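Local coordinates for hypothetical conserved protein TTC0263 (Thermus thermophilus, PDB 2PL2) that is of unknown function but folds as an all-helical tetratricopeptide-repeat protein, a class that commonly serves as a scaffold for protein-protein contacts, at residues A[58-63]-A[78-83]; A[83-87]-A[99-103]; A[137-142]-A[160-166]. All blocks are in the same frame, centred on the assembly; numbering follows the deposited sequence.

Interaction 1. Residues A[58-63]-A[78-83]; sequences ALENGK and VLSEAY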
ATOM      1  N   ALA A  58       4.291 -10.168 -10.045  1.00 36.28           N
ATOM      2  CA  ALA A  58       5.577  -9.992  -9.384  1.00 35.68           C
ATOM      3  C   ALA A  58       6.126 -11.331  -8.938  1.00 35.29           C
ATOM      4  O   ALA A  58       7.340 -11.525  -8.880  1.00 34.88           O
ATOM      5  CB  ALA A  58       5.434  -9.065  -8.189  1.00 35.51           C
ATOM      6  N   LEU A  59       5.227 -12.248  -8.601  1.00 34.72           N
ATOM      7  CA  LEU A  59       5.621 -13.584  -8.182  1.00 35.21           C
ATOM      8  C   LEU A  59       6.189 -14.292  -9.413  1.00 35.52           C
ATOM      9  O   LEU A  59       7.151 -15.051  -9.319  1.00 36.28           O
ATOM     10  CB  LEU A  59       4.407 -14.354  -7.660  1.00 35.44           C
ATOM     11  CG  LEU A  59       4.602 -15.834  -7.297  1.00 36.89           C
ATOM     12  CD1 LEU A  59       5.346 -15.955  -5.970  1.00 34.79           C
ATOM     13  CD2 LEU A  59       3.241 -16.518  -7.191  1.00 37.13           C
ATOM     14  N   GLU A  60       5.592 -14.022 -10.569  1.00 35.27           N
ATOM     15  CA  GLU A  60       6.014 -14.631 -11.821  1.00 34.56           C
ATOM     16  C   GLU A  60       7.347 -14.075 -12.315  1.00 34.92           C
ATOM     17  O   GLU A  60       8.128 -14.797 -12.941  1.00 34.42           O
ATOM     18  CB  GLU A  60       4.928 -14.434 -12.882  1.00 35.12           C
ATOM     19  CG  GLU A  60       5.066 -15.346 -14.089  1.00 37.81           C
ATOM     20  CD  GLU A  60       5.311 -16.801 -13.696  1.00 39.03           C
ATOM     21  OE1 GLU A  60       4.482 -17.382 -12.954  1.00 33.99           O
ATOM     22  OE2 GLU A  60       6.346 -17.359 -14.135  1.00 38.72           O
ATOM     23  N   ASN A  61       7.600 -12.798 -12.038  1.00 34.26           N
ATOM     24  CA  ASN A  61       8.854 -12.156 -12.440  1.00 33.66           C
ATOM     25  C   ASN A  61       9.992 -12.581 -11.514  1.00 32.28           C
ATOM     26  O   ASN A  61      11.146 -12.666 -11.928  1.00 33.72           O
ATOM     27  CB  ASN A  61       8.710 -10.633 -12.425  1.00 34.83           C
ATOM     28  CG  ASN A  61       8.135 -10.087 -13.721  1.00 37.02           C
ATOM     29  OD1 ASN A  61       7.581  -8.988 -13.753  1.00 38.99           O
ATOM     30  ND2 ASN A  61       8.278 -10.848 -14.798  1.00 36.52           N
ATOM     31  N   GLY A  62       9.661 -12.829 -10.253  1.00 30.11           N
ATOM     32  CA  GLY A  62      10.660 -13.276  -9.308  1.00 29.03           C
ATOM     33  C   GLY A  62      11.084 -14.676  -9.709  1.00 29.59           C
ATOM     34  O   GLY A  62      12.276 -15.011  -9.673  1.00 27.26           O
ATOM     35  N   LYS A  63      10.094 -15.488 -10.093  1.00 29.15           N
ATOM     36  CA  LYS A  63      10.319 -16.861 -10.535  1.00 28.43           C
ATOM     37  C   LYS A  63      11.272 -16.907 -11.715  1.00 26.99           C
ATOM     38  O   LYS A  63      12.214 -17.671 -11.713  1.00 27.32           O
ATOM     39  CB  LYS A  63       8.999 -17.523 -10.929  1.00 27.44           C
ATOM     40  CG  LYS A  63       8.202 -18.076  -9.748  1.00 26.63           C
ATOM     41  CD  LYS A  63       6.828 -18.578 -10.173  1.00 20.99           C
ATOM     42  CE  LYS A  63       6.166 -19.324  -9.017  1.00 21.14           C
ATOM     43  NZ  LYS A  63       4.738 -19.657  -9.269  1.00 18.37           N
ATOM     44  N   VAL A  78      12.505 -10.255  -4.467  1.00 30.45           N
ATOM     45  CA  VAL A  78      11.200 -10.047  -5.087  1.00 32.29           C
ATOM     46  C   VAL A  78      10.277 -11.207  -4.725  1.00 33.29           C
ATOM     47  O   VAL A  78       9.220 -11.018  -4.133  1.00 34.54           O
ATOM     48  CB  VAL A  78      11.344  -9.957  -6.618  1.00 32.69           C
ATOM     49  CG1 VAL A  78       9.987 -10.031  -7.279  1.00 34.13           C
ATOM     50  CG2 VAL A  78      12.047  -8.660  -6.986  1.00 33.63           C
ATOM     51  N   LEU A  79      10.709 -12.410  -5.070  1.00 33.37           N
ATOM     52  CA  LEU A  79       9.971 -13.636  -4.796  1.00 33.27           C
ATOM     53  C   LEU A  79       9.615 -13.747  -3.313  1.00 32.17           C
ATOM     54  O   LEU A  79       8.519 -14.160  -2.954  1.00 32.20           O
ATOM     55  CB  LEU A  79      10.834 -14.827  -5.238  1.00 33.93           C
ATOM     56  CG  LEU A  79      10.302 -16.256  -5.284  1.00 33.09           C
ATOM     57  CD1 LEU A  79       9.042 -16.322  -6.122  1.00 33.42           C
ATOM     58  CD2 LEU A  79      11.381 -17.149  -5.881  1.00 31.80           C
ATOM     59  N   SER A  80      10.556 -13.371  -2.461  1.00 33.68           N
ATOM     60  CA  SER A  80      10.373 -13.413  -1.017  1.00 33.98           C
ATOM     61  C   SER A  80       9.237 -12.516  -0.524  1.00 35.36           C
ATOM     62  O   SER A  80       8.402 -12.940   0.281  1.00 36.33           O
ATOM     63  CB  SER A  80      11.670 -13.000  -0.331  1.00 32.83           C
ATOM     64  OG  SER A  80      11.452 -12.785   1.045  1.00 33.30           O
ATOM     65  N   GLU A  81       9.217 -11.271  -0.991  1.00 35.63           N
ATOM     66  CA  GLU A  81       8.183 -10.323  -0.588  1.00 36.67           C
ATOM     67  C   GLU A  81       6.828 -10.715  -1.170  1.00 38.01           C
ATOM     68  O   GLU A  81       5.787 -10.497  -0.554  1.00 39.30           O
ATOM     69  CB  GLU A  81       8.561  -8.913  -1.044  1.00 37.34           C
ATOM     70  CG  GLU A  81       9.621  -8.258  -0.181  1.00 38.19           C
ATOM     71  CD  GLU A  81      10.632  -7.478  -0.993  1.00 40.40           C
ATOM     72  OE1 GLU A  81      10.202  -6.784  -1.944  1.00 40.48           O
ATOM     73  OE2 GLU A  81      11.851  -7.550  -0.678  1.00 40.12           O
ATOM     74  N   ALA A  82       6.853 -11.302  -2.361  1.00 36.95           N
ATOM     75  CA  ALA A  82       5.640 -11.737  -3.023  1.00 35.04           C
ATOM     76  C   ALA A  82       4.909 -12.783  -2.187  1.00 34.93           C
ATOM     77  O   ALA A  82       3.679 -12.744  -2.085  1.00 34.37           O
ATOM     78  CB  ALA A  82       5.973 -12.288  -4.398  1.00 35.10           C
ATOM     79  N   TYR A  83       5.652 -13.706  -1.579  1.00 35.35           N
ATOM     80  CA  TYR A  83       5.021 -14.734  -0.749  1.00 37.66           C
ATOM     81  C   TYR A  83       4.399 -14.141   0.512  1.00 39.51           C
ATOM     82  O   TYR A  83       3.373 -14.630   0.999  1.00 41.31           O
ATOM     83  CB  TYR A  83       6.020 -15.828  -0.356  1.00 37.33           C
ATOM     84  CG  TYR A  83       6.322 -16.787  -1.480  1.00 38.85           C
ATOM     85  CD1 TYR A  83       5.297 -17.516  -2.095  1.00 37.47           C
ATOM     86  CD2 TYR A  83       7.622 -16.936  -1.963  1.00 37.09           C
ATOM     87  CE1 TYR A  83       5.561 -18.353  -3.168  1.00 37.68           C
ATOM     88  CE2 TYR A  83       7.893 -17.772  -3.034  1.00 37.34           C
ATOM     89  CZ  TYR A  83       6.862 -18.479  -3.632  1.00 37.76           C
ATOM     90  OH  TYR A  83       7.130 -19.293  -4.707  1.00 37.82           O
TER
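The Tyr83 ring has Leu59 on one face and Gln102 of helix 93-113 on the opposite one. On the first face, the Leu59 CD1 methyl stands 4.0 Å from the ring centroid in a CH-pi contact displaced toward the CE1 and CZ rim. The two side chains cross at about a right angle, and CD1 is the atom that meets the ring. That methyl also touches Leu79, CD1 to CD1 at 3.7 Å, and packs on Ala82 CB, so that one branch of Leu59 joins three residues of the facing helix. With CG anti to the backbone N (chi1 174°), the branch swings toward that helix, and chi2 turns CD1 to it. Lys63 borders the patch at the surface, its CG 4.1 Å from Leu79 CD1.

Deeper in, Gly62 lets the backbones close up, its CA 4.6 Å from Leu79 CA. Val78 fits beside it, with CG1 3.4 Å from Ala58 O and 3.9 Å from Gly62 CA. No hydrogen bond crosses between the segments.

The contact joins consecutive, roughly antiparallel (149°) helices of the repeat array, 55-68 and 73-88, whose local axes approach to 8.2 Å. Helix 39-51 packs on Val78 through Tyr43 and Ala46, while helix 93-113 meets Leu79 through Val106.

Interaction 2. Residues A[83-87]-A[99-103]; sequences YVALY and YLEQA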
ATOM      1  N   TYR A  83       5.652 -13.706  -1.579  1.00 35.35           N
ATOM      2  CA  TYR A  83       5.021 -14.734  -0.749  1.00 37.66           C
ATOM      3  C   TYR A  83       4.399 -14.141   0.512  1.00 39.51           C
ATOM      4  O   TYR A  83       3.373 -14.630   0.999  1.00 41.31           O
ATOM      5  CB  TYR A  83       6.020 -15.828  -0.356  1.00 37.33           C
ATOM      6  CG  TYR A  83       6.322 -16.787  -1.480  1.00 38.85           C
ATOM      7  CD1 TYR A  83       5.297 -17.516  -2.095  1.00 37.47           C
ATOM      8  CD2 TYR A  83       7.622 -16.936  -1.963  1.00 37.09           C
ATOM      9  CE1 TYR A  83       5.561 -18.353  -3.168  1.00 37.68           C
ATOM     10  CE2 TYR A  83       7.893 -17.772  -3.034  1.00 37.34           C
ATOM     11  CZ  TYR A  83       6.862 -18.479  -3.632  1.00 37.76           C
ATOM     12  OH  TYR A  83       7.130 -19.293  -4.707  1.00 37.82           O
ATOM     13  N   VAL A  84       5.029 -13.100   1.052  1.00 40.82           N
ATOM     14  CA  VAL A  84       4.512 -12.437   2.247  1.00 40.50           C
ATOM     15  C   VAL A  84       3.188 -11.738   1.924  1.00 40.25           C
ATOM     16  O   VAL A  84       2.244 -11.796   2.704  1.00 40.06           O
ATOM     17  CB  VAL A  84       5.519 -11.389   2.803  1.00 40.61           C
ATOM     18  CG1 VAL A  84       4.862 -10.574   3.901  1.00 39.18           C
ATOM     19  CG2 VAL A  84       6.770 -12.091   3.340  1.00 38.38           C
ATOM     20  N   ALA A  85       3.122 -11.080   0.774  1.00 39.26           N
ATOM     21  CA  ALA A  85       1.903 -10.395   0.387  1.00 40.62           C
ATOM     22  C   ALA A  85       0.791 -11.431   0.340  1.00 42.21           C
ATOM     23  O   ALA A  85      -0.298 -11.215   0.870  1.00 42.55           O
ATOM     24  CB  ALA A  85       2.080  -9.733  -0.981  1.00 39.91           C
ATOM     25  N   LEU A  86       1.086 -12.561  -0.297  1.00 43.68           N
ATOM     26  CA  LEU A  86       0.145 -13.670  -0.421  1.00 43.15           C
ATOM     27  C   LEU A  86      -0.248 -14.212   0.957  1.00 45.39           C
ATOM     28  O   LEU A  86      -1.332 -14.771   1.121  1.00 45.07           O
ATOM     29  CB  LEU A  86       0.770 -14.794  -1.241  1.00 41.12           C
ATOM     30  CG  LEU A  86       0.998 -14.573  -2.735  1.00 41.17           C
ATOM     31  CD1 LEU A  86       1.957 -15.629  -3.278  1.00 38.57           C
ATOM     32  CD2 LEU A  86      -0.336 -14.633  -3.453  1.00 39.99           C
ATOM     33  N   TYR A  87       0.641 -14.059   1.937  1.00 47.87           N
ATOM     34  CA  TYR A  87       0.382 -14.520   3.301  1.00 51.69           C
ATOM     35  C   TYR A  87      -0.624 -13.636   4.024  1.00 52.87           C
ATOM     36  O   TYR A  87      -1.453 -14.128   4.784  1.00 52.07           O
ATOM     37  CB  TYR A  87       1.665 -14.544   4.129  1.00 54.55           C
ATOM     38  CG  TYR A  87       1.386 -14.462   5.619  1.00 57.97           C
ATOM     39  CD1 TYR A  87       0.828 -15.540   6.300  1.00 58.43           C
ATOM     40  CD2 TYR A  87       1.609 -13.274   6.331  1.00 58.21           C
ATOM     41  CE1 TYR A  87       0.500 -15.445   7.651  1.00 59.36           C
ATOM     42  CE2 TYR A  87       1.285 -13.167   7.675  1.00 57.74           C
ATOM     43  CZ  TYR A  87       0.725 -14.255   8.329  1.00 59.87           C
ATOM     44  OH  TYR A  87       0.384 -14.173   9.663  1.00 61.43           O
ATOM     45  N   TYR A  99       2.975 -20.190   2.448  1.00 34.40           N
ATOM     46  CA  TYR A  99       3.590 -19.080   1.723  1.00 34.54           C
ATOM     47  C   TYR A  99       4.786 -18.489   2.496  1.00 35.19           C
ATOM     48  O   TYR A  99       5.823 -18.176   1.917  1.00 35.01           O
ATOM     49  CB  TYR A  99       2.558 -17.976   1.484  1.00 34.22           C
ATOM     50  CG  TYR A  99       1.402 -18.336   0.565  1.00 35.01           C
ATOM     51  CD1 TYR A  99       1.612 -18.629  -0.783  1.00 34.61           C
ATOM     52  CD2 TYR A  99       0.088 -18.326   1.035  1.00 35.44           C
ATOM     53  CE1 TYR A  99       0.539 -18.904  -1.637  1.00 34.02           C
ATOM     54  CE2 TYR A  99      -0.983 -18.596   0.194  1.00 34.86           C
ATOM     55  CZ  TYR A  99      -0.752 -18.886  -1.140  1.00 35.40           C
ATOM     56  OH  TYR A  99      -1.815 -19.187  -1.958  1.00 35.05           O
ATOM     57  N   LEU A 100       4.621 -18.338   3.807  1.00 35.61           N
ATOM     58  CA  LEU A 100       5.655 -17.786   4.672  1.00 36.80           C
ATOM     59  C   LEU A 100       6.821 -18.749   4.705  1.00 37.02           C
ATOM     60  O   LEU A 100       7.987 -18.347   4.727  1.00 36.60           O
ATOM     61  CB  LEU A 100       5.099 -17.601   6.088  1.00 38.06           C
ATOM     62  CG  LEU A 100       4.919 -16.204   6.702  1.00 37.49           C
ATOM     63  CD1 LEU A 100       4.510 -15.183   5.655  1.00 36.08           C
ATOM     64  CD2 LEU A 100       3.872 -16.305   7.821  1.00 35.42           C
ATOM     65  N   GLU A 101       6.485 -20.034   4.719  1.00 37.79           N
ATOM     66  CA  GLU A 101       7.479 -21.103   4.737  1.00 37.15           C
ATOM     67  C   GLU A 101       8.308 -21.015   3.457  1.00 34.58           C
ATOM     68  O   GLU A 101       9.530 -21.204   3.488  1.00 34.84           O
ATOM     69  CB  GLU A 101       6.775 -22.454   4.809  1.00 42.03           C
ATOM     70  CG  GLU A 101       7.547 -23.533   5.533  1.00 46.79           C
ATOM     71  CD  GLU A 101       7.456 -23.393   7.036  1.00 50.07           C
ATOM     72  OE1 GLU A 101       6.327 -23.172   7.543  1.00 51.89           O
ATOM     73  OE2 GLU A 101       8.509 -23.517   7.709  1.00 50.45           O
ATOM     74  N   GLN A 102       7.638 -20.712   2.342  1.00 31.35           N
ATOM     75  CA  GLN A 102       8.312 -20.577   1.047  1.00 31.73           C
ATOM     76  C   GLN A 102       9.229 -19.368   1.050  1.00 31.22           C
ATOM     77  O   GLN A 102      10.313 -19.394   0.454  1.00 30.57           O
ATOM     78  CB  GLN A 102       7.298 -20.426  -0.098  1.00 31.78           C
ATOM     79  CG  GLN A 102       6.382 -21.622  -0.287  1.00 31.38           C
ATOM     80  CD  GLN A 102       5.619 -21.568  -1.604  1.00 31.79           C
ATOM     81  OE1 GLN A 102       6.200 -21.740  -2.679  1.00 32.58           O
ATOM     82  NE2 GLN A 102       4.318 -21.319  -1.528  1.00 31.46           N
ATOM     83  N   ALA A 103       8.774 -18.303   1.711  1.00 32.94           N
ATOM     84  CA  ALA A 103       9.545 -17.068   1.813  1.00 32.99           C
ATOM     85  C   ALA A 103      10.816 -17.321   2.612  1.00 32.37           C
ATOM     86  O   ALA A 103      11.873 -16.800   2.274  1.00 32.64           O
ATOM     87  CB  ALA A 103       8.704 -15.962   2.465  1.00 32.56           C
TER
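Tyr99 meets the helix of residues 83-87 with both its backbone and its ring. Its carbonyl O lies 3.3 Å from Tyr83 CB and, within its own helix, accepts the bond from Ala103 N. With CG anti to the carbonyl carbon (chi1 -66°), the Tyr99 ring turns one face to Leu86, which crosses it at about a right angle; Leu86 CB makes a CH-pi contact almost over the ring centre, 4.0 Å from the centroid, and Leu86 CD1 extends it to Tyr99 CD1 and CE1. Tyr83 CD1 comes to the edge of the same ring, and the Tyr99 hydroxyl is hydrogen-bonded to NE of Arg95.

Leu100 turns both methyls to Tyr87. CD2 lies over one face of the ring, 3.5 Å from the centroid, while CD1 is close to Tyr87 CG at 3.2 Å. Leu130 of helix 118-130 packs on both side chains. This is a helical hairpin of the tetratricopeptide-repeat array: helices 73-88 and 93-113 run antiparallel, their local axes 8.3 Å apart at 162°.

Gln102 lies across the Tyr83 ring, its CB over the centre at 3.8 Å from the centroid and almost on the normal. Farther out the chain is extended, bringing the amide over the CE1-CZ rim of the same face with its plane 41° from that of the ring; Gln102 OE1 is 3.3 Å from Tyr83 OH. Ala103 follows, with CB 3.9 Å from Tyr83 CB and more loosely packed on Val84 CG2.

Interaction 3. Residues A[137-142]-A[160-166]; sequences AEASLK and LYLSMGR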
ATOM      1  N   ALA A 137      13.183 -13.878  14.873  1.00 31.08           N
ATOM      2  CA  ALA A 137      13.043 -12.572  14.238  1.00 30.09           C
ATOM      3  C   ALA A 137      14.062 -11.557  14.761  1.00 28.44           C
ATOM      4  O   ALA A 137      14.695 -10.843  13.983  1.00 28.25           O
ATOM      5  CB  ALA A 137      11.634 -12.049  14.440  1.00 28.39           C
ATOM      6  N   GLU A 138      14.235 -11.523  16.079  1.00 29.31           N
ATOM      7  CA  GLU A 138      15.161 -10.589  16.717  1.00 31.86           C
ATOM      8  C   GLU A 138      16.609 -10.836  16.294  1.00 30.57           C
ATOM      9  O   GLU A 138      17.339  -9.911  15.923  1.00 29.31           O
ATOM     10  CB  GLU A 138      15.020 -10.688  18.244  1.00 37.08           C
ATOM     11  CG  GLU A 138      16.022  -9.843  19.037  1.00 40.92           C
ATOM     12  CD  GLU A 138      15.752  -9.848  20.539  1.00 42.53           C
ATOM     13  OE1 GLU A 138      16.449  -9.105  21.261  1.00 44.49           O
ATOM     14  OE2 GLU A 138      14.850 -10.583  20.998  1.00 42.33           O
ATOM     15  N   ALA A 139      17.010 -12.097  16.343  1.00 29.81           N
ATOM     16  CA  ALA A 139      18.353 -12.500  15.949  1.00 30.54           C
ATOM     17  C   ALA A 139      18.645 -12.101  14.495  1.00 32.39           C
ATOM     18  O   ALA A 139      19.730 -11.598  14.184  1.00 34.03           O
ATOM     19  CB  ALA A 139      18.503 -14.007  16.121  1.00 28.36           C
ATOM     20  N   SER A 140      17.677 -12.321  13.601  1.00 31.98           N
ATOM     21  CA  SER A 140      17.846 -11.977  12.192  1.00 31.90           C
ATOM     22  C   SER A 140      17.930 -10.471  12.036  1.00 31.31           C
ATOM     23  O   SER A 140      18.773  -9.961  11.296  1.00 31.11           O
ATOM     24  CB  SER A 140      16.671 -12.502  11.371  1.00 32.91           C
ATOM     25  OG  SER A 140      16.355 -13.826  11.739  1.00 36.31           O
ATOM     26  N   LEU A 141      17.043  -9.758  12.726  1.00 31.65           N
ATOM     27  CA  LEU A 141      17.049  -8.303  12.655  1.00 31.41           C
ATOM     28  C   LEU A 141      18.334  -7.741  13.246  1.00 31.34           C
ATOM     29  O   LEU A 141      18.956  -6.850  12.666  1.00 29.09           O
ATOM     30  CB  LEU A 141      15.823  -7.726  13.364  1.00 32.05           C
ATOM     31  CG  LEU A 141      14.516  -8.025  12.623  1.00 33.32           C
ATOM     32  CD1 LEU A 141      13.362  -7.255  13.262  1.00 33.00           C
ATOM     33  CD2 LEU A 141      14.652  -7.636  11.158  1.00 30.55           C
ATOM     34  N   LYS A 142      18.741  -8.272  14.396  1.00 33.37           N
ATOM     35  CA  LYS A 142      19.980  -7.821  15.014  1.00 34.92           C
ATOM     36  C   LYS A 142      21.091  -8.128  14.036  1.00 35.71           C
ATOM     37  O   LYS A 142      22.019  -7.336  13.859  1.00 36.26           O
ATOM     38  CB  LYS A 142      20.212  -8.534  16.346  1.00 34.40           C
ATOM     39  CG  LYS A 142      19.262  -8.044  17.412  1.00 36.55           C
ATOM     40  CD  LYS A 142      19.652  -8.456  18.809  1.00 38.12           C
ATOM     41  CE  LYS A 142      18.716  -7.788  19.813  1.00 39.23           C
ATOM     42  NZ  LYS A 142      19.013  -8.128  21.238  1.00 40.96           N
ATOM     43  N   LEU A 160       9.139  -5.173  15.926  1.00 31.34           N
ATOM     44  CA  LEU A 160       9.183  -6.499  16.556  1.00 31.67           C
ATOM     45  C   LEU A 160       9.087  -6.398  18.090  1.00 32.47           C
ATOM     46  O   LEU A 160       8.667  -7.339  18.753  1.00 32.20           O
ATOM     47  CB  LEU A 160      10.464  -7.245  16.176  1.00 31.72           C
ATOM     48  CG  LEU A 160      10.664  -8.603  16.866  1.00 31.58           C
ATOM     49  CD1 LEU A 160       9.498  -9.545  16.560  1.00 29.38           C
ATOM     50  CD2 LEU A 160      11.995  -9.200  16.435  1.00 31.47           C
ATOM     51  N   TYR A 161       9.473  -5.253  18.654  1.00 34.24           N
ATOM     52  CA  TYR A 161       9.394  -5.076  20.100  1.00 34.99           C
ATOM     53  C   TYR A 161       7.978  -4.775  20.554  1.00 36.78           C
ATOM     54  O   TYR A 161       7.582  -5.138  21.671  1.00 38.12           O
ATOM     55  CB  TYR A 161      10.349  -3.982  20.564  1.00 32.50           C
ATOM     56  CG  TYR A 161      11.780  -4.440  20.564  1.00 29.73           C
ATOM     57  CD1 TYR A 161      12.095  -5.748  20.907  1.00 27.06           C
ATOM     58  CD2 TYR A 161      12.816  -3.579  20.226  1.00 29.08           C
ATOM     59  CE1 TYR A 161      13.394  -6.192  20.913  1.00 27.80           C
ATOM     60  CE2 TYR A 161      14.138  -4.017  20.230  1.00 29.99           C
ATOM     61  CZ  TYR A 161      14.412  -5.334  20.575  1.00 28.57           C
ATOM     62  OH  TYR A 161      15.690  -5.817  20.567  1.00 29.30           O
ATOM     63  N   LEU A 162       7.208  -4.116  19.694  1.00 37.38           N
ATOM     64  CA  LEU A 162       5.821  -3.830  20.029  1.00 38.66           C
ATOM     65  C   LEU A 162       5.047  -5.144  19.989  1.00 40.71           C
ATOM     66  O   LEU A 162       4.154  -5.379  20.802  1.00 41.62           O
ATOM     67  CB  LEU A 162       5.225  -2.811  19.053  1.00 35.72           C
ATOM     68  CG  LEU A 162       5.664  -1.373  19.352  1.00 35.13           C
ATOM     69  CD1 LEU A 162       5.037  -0.409  18.375  1.00 34.39           C
ATOM     70  CD2 LEU A 162       5.256  -1.020  20.768  1.00 32.81           C
ATOM     71  N   SER A 163       5.423  -6.011  19.055  1.00 43.59           N
ATOM     72  CA  SER A 163       4.786  -7.318  18.904  1.00 45.85           C
ATOM     73  C   SER A 163       5.110  -8.215  20.100  1.00 47.32           C
ATOM     74  O   SER A 163       4.256  -8.971  20.568  1.00 47.88           O
ATOM     75  CB  SER A 163       5.273  -8.006  17.626  1.00 45.76           C
ATOM     76  OG  SER A 163       6.575  -8.543  17.805  1.00 46.64           O
ATOM     77  N   MET A 164       6.352  -8.131  20.578  1.00 47.32           N
ATOM     78  CA  MET A 164       6.800  -8.925  21.717  1.00 47.13           C
ATOM     79  C   MET A 164       6.349  -8.326  23.047  1.00 49.16           C
ATOM     80  O   MET A 164       6.324  -9.015  24.070  1.00 49.78           O
ATOM     81  CB  MET A 164       8.332  -9.055  21.718  1.00 44.13           C
ATOM     82  CG  MET A 164       8.902  -9.884  20.587  1.00 39.49           C
ATOM     83  SD  MET A 164      10.682 -10.080  20.688  1.00 37.03           S
ATOM     84  CE  MET A 164      11.196  -8.695  19.851  1.00 32.50           C
ATOM     85  N   GLY A 165       6.001  -7.043  23.038  1.00 50.31           N
ATOM     86  CA  GLY A 165       5.562  -6.406  24.264  1.00 50.26           C
ATOM     87  C   GLY A 165       6.670  -5.628  24.946  1.00 50.54           C
ATOM     88  O   GLY A 165       6.493  -5.158  26.075  1.00 51.14           O
ATOM     89  N   ARG A 166       7.816  -5.507  24.275  1.00 49.38           N
ATOM     90  CA  ARG A 166       8.949  -4.758  24.815  1.00 48.14           C
ATOM     91  C   ARG A 166       8.815  -3.290  24.409  1.00 46.08           C
ATOM     92  O   ARG A 166       9.604  -2.775  23.620  1.00 45.82           O
ATOM     93  CB  ARG A 166      10.262  -5.312  24.273  1.00 50.17           C
ATOM     94  CG  ARG A 166      10.551  -6.765  24.626  1.00 52.00           C
ATOM     95  CD  ARG A 166      11.926  -7.145  24.092  1.00 54.79           C
ATOM     96  NE  ARG A 166      12.294  -8.526  24.371  1.00 56.45           N
ATOM     97  CZ  ARG A 166      13.490  -9.038  24.099  1.00 57.62           C
ATOM     98  NH1 ARG A 166      14.423  -8.278  23.543  1.00 55.94           N
ATOM     99  NH2 ARG A 166      13.756 -10.308  24.381  1.00 58.47           N
TER
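In this part of the tetratricopeptide-repeat array a salt-bridge network of Glu138, Lys142 and Arg166 ties helix 134-147 to the turn after its antiparallel neighbour, helix 151-164, above a small apolar layer. Glu138 OE1 is the shared acceptor. Lys142, one turn along the same helix, brings NZ to 2.7 Å from Glu138 OE1, meeting it on the anti side, 21° out of the carboxylate plane. From the other segment, Arg166 NH1 approaches Glu138 OE1 at 3.2 Å, a bent and weak hydrogen bond within a salt bridge, with the guanidinium and carboxylate planes 83° apart. Arg166 NH1 also forms a long, weak ion pair with Glu169 OE2. Tyr161 OH, on helix 151-164 itself, adds another weak hydrogen bond to Glu138 OE1 at 3.4 Å; that oxygen meets the Tyr161 ring at its edge, near the ring plane, with the carboxylate nearly perpendicular to the ring. The glutamate reaches these partners through a fully extended chain, with CG anti to the backbone N (chi1 175°). Its negative charge probably offsets the two neighbouring positive groups, Lys142 NZ and Arg166 NH1, which stand 5.1 Å apart.

Beneath the polar group, Leu160 points at the facing helix. Its CD2 is 3.5 Å from Ala137 CB and also lies close to the Glu138 backbone, while Leu141 CD1 comes to 4.0 Å from Leu160 CD2. Gly165, with positive phi, ends the helix carrying Leu160 and Tyr161, and Arg166 then takes the N-cap position of the next helix. Met164 SD lies above one face of the Arg166 guanidinium, offset toward the rim.

Helix 118-130 packs on Ala137 through Tyr128 and on Leu141 through Leu122. On the other segment, Tyr161 touches Ala170 and Gln173 of helix 167-180, and Leu162 meets Arg20 of the second subunit.

Interactions 1 and 2 are successive joints of one helical array: they share helix 73-88 and Tyr83, whose ring lies between Leu59 on one face and Gln102 on the opposite one. Their centres are 10 Å apart and they touch directly, Ser80 O lying 3.7 Å from Ala103 CB and Leu59 CD2 lying 4.2 Å from Leu86 CD1. Interaction 3 is separate, its centre about 19 Å from that of interaction 2 and about 25 Å from that of interaction 1, and it lies across the chain's centre from interaction 1. Helix 118-130 touches all three, reaching interaction 1 through Gln123, which meets Ser80 and Glu81.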